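Local coordinates for protein endo-polygalacturonase (Pectobacterium carotovorum subsp. carotovorum, PDB 1BHE) that hydrolyses the alpha-1,4 glycosidic links of polygalacturonic acid inside the chain, helping the bacterium to macerate and soft-rot plant tissue, at residues Pro9-Ser14 and Ser64-Lys69. Residues are numbered along the deposited sequence; the frame is centred on the assembly and turned at random.
Sequences PKTPSS and SLLIDK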
ATOM      1  N   PRO A   9       3.416 -15.130  11.186  1.00 11.74           N
ATOM      2  CA  PRO A   9       3.282 -16.126  10.147  1.00 11.82           C
ATOM      3  C   PRO A   9       4.393 -17.170  10.192  1.00 12.07           C
ATOM      4  O   PRO A   9       5.503 -16.899  10.647  1.00 10.93           O
ATOM      5  CB  PRO A   9       3.419 -15.319   8.848  1.00 11.99           C
ATOM      6  CG  PRO A   9       2.976 -13.945   9.226  1.00 12.18           C
ATOM      7  CD  PRO A   9       3.537 -13.758  10.623  1.00 11.78           C
ATOM      8  N   LYS A  10       4.103 -18.362   9.707  1.00 12.80           N
ATOM      9  CA  LYS A  10       5.080 -19.441   9.612  1.00 14.78           C
ATOM     10  C   LYS A  10       5.263 -19.744   8.127  1.00 14.48           C
ATOM     11  O   LYS A  10       4.256 -19.781   7.408  1.00 14.31           O
ATOM     12  CB  LYS A  10       4.617 -20.693  10.351  1.00 16.78           C
ATOM     13  CG  LYS A  10       4.495 -20.525  11.857  1.00 19.22           C
ATOM     14  CD  LYS A  10       4.599 -21.881  12.550  1.00 21.05           C
ATOM     15  CE  LYS A  10       4.054 -21.803  13.969  1.00 21.86           C
ATOM     16  NZ  LYS A  10       4.892 -20.903  14.810  1.00 22.94           N
ATOM     17  N   THR A  11       6.494 -19.886   7.645  1.00 13.31           N
ATOM     18  CA  THR A  11       6.627 -20.137   6.205  1.00 13.32           C
ATOM     19  C   THR A  11       6.276 -21.573   5.842  1.00 13.03           C
ATOM     20  O   THR A  11       6.726 -22.513   6.490  1.00 11.36           O
ATOM     21  CB  THR A  11       8.053 -19.865   5.739  1.00 14.27           C
ATOM     22  OG1 THR A  11       8.480 -18.616   6.333  1.00 14.46           O
ATOM     23  CG2 THR A  11       8.225 -19.788   4.238  1.00 14.99           C
ATOM     24  N   PRO A  12       5.499 -21.733   4.780  1.00 12.58           N
ATOM     25  CA  PRO A  12       5.115 -23.038   4.288  1.00 12.78           C
ATOM     26  C   PRO A  12       6.294 -23.848   3.771  1.00 12.82           C
ATOM     27  O   PRO A  12       7.326 -23.306   3.364  1.00 12.23           O
ATOM     28  CB  PRO A  12       4.158 -22.756   3.134  1.00 12.79           C
ATOM     29  CG  PRO A  12       3.788 -21.318   3.233  1.00 13.05           C
ATOM     30  CD  PRO A  12       4.916 -20.639   3.961  1.00 12.76           C
ATOM     31  N   SER A  13       6.123 -25.167   3.778  1.00 13.28           N
ATOM     32  CA  SER A  13       7.144 -26.061   3.226  1.00 13.65           C
ATOM     33  C   SER A  13       7.021 -25.960   1.708  1.00 13.64           C
ATOM     34  O   SER A  13       5.955 -25.571   1.205  1.00 12.59           O
ATOM     35  CB  SER A  13       6.950 -27.487   3.719  1.00 15.00           C
ATOM     36  OG  SER A  13       5.898 -28.120   3.002  1.00 16.47           O
ATOM     37  N   SER A  14       8.087 -26.234   0.970  1.00 12.96           N
ATOM     38  CA  SER A  14       8.042 -26.094  -0.479  1.00 13.40           C
ATOM     39  C   SER A  14       7.428 -27.305  -1.165  1.00 13.38           C
ATOM     40  O   SER A  14       7.656 -28.446  -0.741  1.00 13.69           O
ATOM     41  CB  SER A  14       9.468 -25.885  -1.012  1.00 14.14           C
ATOM     42  OG  SER A  14      10.224 -27.052  -0.719  1.00 15.56           O
ATOM     43  N   SER A  64       1.396 -20.732  -2.273  1.00  6.15           N
ATOM     44  CA  SER A  64       2.218 -19.589  -1.915  1.00  5.45           C
ATOM     45  C   SER A  64       3.499 -19.524  -2.747  1.00  6.24           C
ATOM     46  O   SER A  64       3.861 -20.457  -3.460  1.00  5.10           O
ATOM     47  CB  SER A  64       2.602 -19.671  -0.428  1.00  5.43           C
ATOM     48  OG  SER A  64       1.471 -19.595   0.426  1.00  5.54           O
ATOM     49  N   LEU A  65       4.197 -18.401  -2.613  1.00  6.27           N
ATOM     50  CA  LEU A  65       5.478 -18.179  -3.254  1.00  7.23           C
ATOM     51  C   LEU A  65       6.504 -17.964  -2.133  1.00  7.38           C
ATOM     52  O   LEU A  65       6.231 -17.218  -1.190  1.00  7.85           O
ATOM     53  CB  LEU A  65       5.515 -16.950  -4.145  1.00  8.92           C
ATOM     54  CG  LEU A  65       5.608 -17.068  -5.653  1.00 11.18           C
ATOM     55  CD1 LEU A  65       5.910 -15.695  -6.262  1.00 11.70           C
ATOM     56  CD2 LEU A  65       6.631 -18.086  -6.129  1.00 10.71           C
ATOM     57  N   LEU A  66       7.645 -18.600  -2.268  1.00  7.63           N
ATOM     58  CA  LEU A  66       8.731 -18.489  -1.301  1.00  8.06           C
ATOM     59  C   LEU A  66      10.009 -18.092  -2.037  1.00  8.34           C
ATOM     60  O   LEU A  66      10.386 -18.765  -2.996  1.00  8.24           O
ATOM     61  CB  LEU A  66       8.926 -19.830  -0.590  1.00  8.26           C
ATOM     62  CG  LEU A  66      10.204 -19.990   0.242  1.00  8.79           C
ATOM     63  CD1 LEU A  66      10.284 -18.909   1.309  1.00  8.95           C
ATOM     64  CD2 LEU A  66      10.256 -21.379   0.871  1.00  8.77           C
ATOM     65  N   ILE A  67      10.602 -16.964  -1.665  1.00  8.06           N
ATOM     66  CA  ILE A  67      11.795 -16.453  -2.351  1.00  8.95           C
ATOM     67  C   ILE A  67      12.980 -16.485  -1.390  1.00  8.62           C
ATOM     68  O   ILE A  67      12.925 -15.882  -0.322  1.00  7.19           O
ATOM     69  CB  ILE A  67      11.593 -15.013  -2.852  1.00  8.93           C
ATOM     70  CG1 ILE A  67      10.238 -14.855  -3.550  1.00  9.53           C
ATOM     71  CG2 ILE A  67      12.715 -14.590  -3.796  1.00  9.12           C
ATOM     72  CD1 ILE A  67       9.855 -13.426  -3.869  1.00  9.52           C
ATOM     73  N   ASP A  68      14.024 -17.233  -1.714  1.00  8.87           N
ATOM     74  CA  ASP A  68      15.168 -17.385  -0.823  1.00 10.00           C
ATOM     75  C   ASP A  68      15.950 -16.098  -0.571  1.00 10.66           C
ATOM     76  O   ASP A  68      15.987 -15.187  -1.396  1.00  9.41           O
ATOM     77  CB  ASP A  68      16.152 -18.398  -1.417  1.00 10.79           C
ATOM     78  CG  ASP A  68      15.758 -19.845  -1.314  1.00 12.32           C
ATOM     79  OD1 ASP A  68      14.655 -20.180  -0.834  1.00 12.54           O
ATOM     80  OD2 ASP A  68      16.579 -20.696  -1.742  1.00 13.48           O
ATOM     81  N   LYS A  69      16.662 -16.072   0.557  1.00 11.01           N
ATOM     82  CA  LYS A  69      17.579 -14.985   0.862  1.00 13.09           C
ATOM     83  C   LYS A  69      18.526 -14.803  -0.326  1.00 12.08           C
ATOM     84  O   LYS A  69      18.979 -15.792  -0.901  1.00 12.60           O
ATOM     85  CB  LYS A  69      18.445 -15.254   2.095  1.00 15.64           C
ATOM     86  CG  LYS A  69      17.821 -16.019   3.236  1.00 18.72           C
ATOM     87  CD  LYS A  69      18.267 -15.479   4.590  1.00 20.80           C
ATOM     88  CE  LYS A  69      17.515 -16.123   5.741  1.00 22.05           C
ATOM     89  NZ  LYS A  69      17.302 -15.158   6.863  1.00 22.68           N
TER
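Thr11 makes the first touch, and it does so with its methyl group: CG2 sits 3.7 Å from CD1 of Leu66. The methyl is there because CG2 lies anti to the backbone N. The two side chains cross at about a right angle, and they meet methyl to methyl. Leu66 reaches up from strand 64-67, its CB bond pointing toward Pro9-Ser14; with CG anti to its own backbone N (chi1 167°) and chi2 at 58°, CD1 is the branch that arrives at the threonine methyl.

One residue on, the ring of Pro12 comes down over the start of the same strand. Its CG stands 4.0 Å from OG of Ser64 and 4.2 Å from CB, a van der Waals approach in which the serine hydroxyl lies against a ring methylene. The carbonyl of Pro12 is only loosely near the other branch of the leucine, its O 4.3 Å from Leu66 CD2.

The fold is the right-handed parallel beta-helix of family 28 glycosyl hydrolases, and Pro9-Ser14 is part of the N-terminal arm laid across the outside of its first coils. Strand 64-67 has strand 41-45 as one parallel neighbour and strand 112-114 as the other. Tyr114, on strand 112-114, touches Thr11 and Pro12 on one segment and Ser64 and Leu66 on the other.

Beyond Pro12, Ser13 hydrogen-bonds through its backbone to Ala41, and Ser14 opens strand 14-19, which pairs with 41-45, its side chain touching Arg43, the salt-bridge partner of Asp68.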